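Local coordinates for protein transcriptional regulator, MarR family (Silicibacter pomeroyi DSS-3, PDB 3BJ6) that probably acts as a DNA-binding transcription factor, a MarR-family regulator with a helix-turn-helix domain, at residues G41-A44 with I45-L49. Sequence-based numbering, arbitrary orientation.
Sequences GQRA and ILEGL
Arg43 and Glu47, four residues apart on one helix, form an i to i+4 salt bridge, with NH1 of Arg43 3.0 Å from OE1 of Glu47. The two side chains run side by side in the same direction because each has CG anti to its own backbone nitrogen (chi1 175° in both) and an extended chain beyond. Their flat ends are not coplanar: guanidinium and carboxylate planes stand 86° apart, and NH1 reaches OE1 from above the carboxylate plane. One hydrogen bond, from NH1 to OE1, links the two groups, with an N-H...O angle of 146°. OE1 of Glu47 also accepts a hydrogen bond from a water 2.7 Å away, which donates as well to Ala44 O, 3.0 Å from it. That carbonyl thus serves two donors, since Gly48 N bonds to Ala44 O at 2.9 Å. Beneath the ion pair, Glu47 N meets Arg43 O at 2.8 Å in the regular alpha-helical pattern. On another side of the helix, Ile45 has CG2 anti to its backbone N, and its CD1 lies 3.5 Å from Gly41 O and 4.4 Å from Ala44 CB. CG of Leu46 lies against Gln42 O. NH2 of Arg43 forms a salt bridge with Glu115 of helix 102-123 and a hydrogen bond with the Tyr12 hydroxyl of the second subunit, to which Glu47 OE2 is also hydrogen-bonded. A leucine in place of Arg43 would probably leave Glu47 and Glu115 without the cation they share and the Tyr12 hydroxyl without one of its partners. Helix 40-51, within the family's winged helix-turn-helix region, joins several elements: Ile45 packs on Ile74 and Leu75 of helix 68-80, Leu46 on Ile108 of helix 102-123 and Leu100 of strand 97-100, and Arg43 on Val29 and Thr33 of helix 18-35.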
ATOM      1  N   GLY A  41      -7.265   2.298  13.449  1.00 16.99           N
ATOM      2  CA  GLY A  41      -6.865   1.041  14.092  1.00 17.87           C
ATOM      3  C   GLY A  41      -8.055   0.445  14.852  1.00 18.13           C
ATOM      4  O   GLY A  41      -8.305  -0.743  14.760  1.00 18.41           O
ATOM      5  N   GLN A  42      -8.774   1.275  15.618  1.00 17.12           N
ATOM      6  CA  GLN A  42      -9.967   0.806  16.327  1.00 16.26           C
ATOM      7  C   GLN A  42     -11.057   0.260  15.385  1.00 16.54           C
ATOM      8  O   GLN A  42     -11.636  -0.786  15.660  1.00 14.90           O
ATOM      9  CB  GLN A  42     -10.527   1.909  17.238  1.00 16.21           C
ATOM     10  CG  GLN A  42      -9.541   2.285  18.373  1.00 16.75           C
ATOM     11  CD  GLN A  42      -9.867   3.656  19.014  1.00 18.69           C
ATOM     12  OE1 GLN A  42     -10.832   4.324  18.636  1.00 16.27           O
ATOM     13  NE2 GLN A  42      -9.031   4.078  19.976  1.00 16.99           N
ATOM     14  N   ARG A  43     -11.322   0.973  14.280  1.00 15.58           N
ATOM     15  CA  ARG A  43     -12.200   0.500  13.218  1.00 16.38           C
ATOM     16  C   ARG A  43     -11.796  -0.902  12.739  1.00 16.35           C
ATOM     17  O   ARG A  43     -12.654  -1.723  12.546  1.00 17.23           O
ATOM     18  CB  ARG A  43     -12.156   1.477  12.036  1.00 16.47           C
ATOM     19  CG  ARG A  43     -12.937   1.036  10.797  1.00 17.70           C
ATOM     20  CD  ARG A  43     -12.359   1.655   9.514  1.00 18.41           C
ATOM     21  NE  ARG A  43     -13.060   1.080   8.350  1.00 20.93           N
ATOM     22  CZ  ARG A  43     -12.859  -0.142   7.862  1.00 20.24           C
ATOM     23  NH1 ARG A  43     -11.938  -0.950   8.390  1.00 20.61           N
ATOM     24  NH2 ARG A  43     -13.586  -0.553   6.832  1.00 20.22           N
ATOM     25  N   ALA A  44     -10.505  -1.148  12.503  1.00 16.09           N
ATOM     26  CA  ALA A  44     -10.042  -2.451  11.988  1.00 16.94           C
ATOM     27  C   ALA A  44     -10.461  -3.564  12.970  1.00 17.83           C
ATOM     28  O   ALA A  44     -10.956  -4.614  12.555  1.00 19.10           O
ATOM     29  CB  ALA A  44      -8.488  -2.451  11.819  1.00 16.73           C
ATOM     30  N   ILE A  45     -10.282  -3.323  14.265  1.00 17.16           N
ATOM     31  CA  ILE A  45     -10.671  -4.317  15.296  1.00 17.13           C
ATOM     32  C   ILE A  45     -12.200  -4.486  15.363  1.00 17.23           C
ATOM     33  O   ILE A  45     -12.692  -5.615  15.454  1.00 16.93           O
ATOM     34  CB  ILE A  45     -10.050  -3.999  16.695  1.00 17.02           C
ATOM     35  CG1 ILE A  45      -8.632  -4.621  16.800  1.00 17.83           C
ATOM     36  CG2 ILE A  45     -10.885  -4.557  17.861  1.00 17.37           C
ATOM     37  CD1 ILE A  45      -7.677  -4.029  15.835  1.00 19.87           C
ATOM     38  N   LEU A  46     -12.959  -3.378  15.325  1.00 16.62           N
ATOM     39  CA  LEU A  46     -14.428  -3.493  15.308  1.00 16.80           C
ATOM     40  C   LEU A  46     -14.901  -4.271  14.091  1.00 17.03           C
ATOM     41  O   LEU A  46     -15.823  -5.096  14.163  1.00 17.10           O
ATOM     42  CB  LEU A  46     -15.097  -2.095  15.357  1.00 16.84           C
ATOM     43  CG  LEU A  46     -14.711  -1.216  16.570  1.00 16.80           C
ATOM     44  CD1 LEU A  46     -15.364   0.191  16.441  1.00 18.69           C
ATOM     45  CD2 LEU A  46     -15.144  -1.889  17.890  1.00 14.61           C
ATOM     46  N   GLU A  47     -14.287  -4.003  12.949  1.00 17.45           N
ATOM     47  CA  GLU A  47     -14.666  -4.723  11.726  1.00 18.41           C
ATOM     48  C   GLU A  47     -14.347  -6.195  11.870  1.00 18.09           C
ATOM     49  O   GLU A  47     -15.180  -7.024  11.550  1.00 18.10           O
ATOM     50  CB  GLU A  47     -13.987  -4.136  10.483  1.00 18.04           C
ATOM     51  CG  GLU A  47     -14.264  -4.945   9.204  1.00 22.77           C
ATOM     52  CD  GLU A  47     -13.573  -4.370   7.943  1.00 22.92           C
ATOM     53  OE1 GLU A  47     -12.425  -3.845   8.035  1.00 22.18           O
ATOM     54  OE2 GLU A  47     -14.164  -4.514   6.852  1.00 22.81           O
ATOM     55  N   GLY A  48     -13.155  -6.518  12.370  1.00 18.02           N
ATOM     56  CA  GLY A  48     -12.796  -7.918  12.626  1.00 19.25           C
ATOM     57  C   GLY A  48     -13.787  -8.652  13.528  1.00 19.62           C
ATOM     58  O   GLY A  48     -14.191  -9.765  13.215  1.00 19.50           O
ATOM     59  N   LEU A  49     -14.219  -8.017  14.624  1.00 18.49           N
ATOM     60  CA  LEU A  49     -15.183  -8.643  15.537  1.00 18.59           C
ATOM     61  C   LEU A  49     -16.600  -8.691  14.969  1.00 20.09           C
ATOM     62  O   LEU A  49     -17.392  -9.558  15.344  1.00 20.52           O
ATOM     63  CB  LEU A  49     -15.172  -7.956  16.910  1.00 17.92           C
ATOM     64  CG  LEU A  49     -13.840  -8.212  17.633  1.00 16.42           C
ATOM     65  CD1 LEU A  49     -13.668  -7.298  18.886  1.00 16.38           C
ATOM     66  CD2 LEU A  49     -13.697  -9.692  18.053  1.00 14.84           C
TER
HETATM   67  O   HOH W   1     -10.650  -5.051   9.645  1.00 24.94           O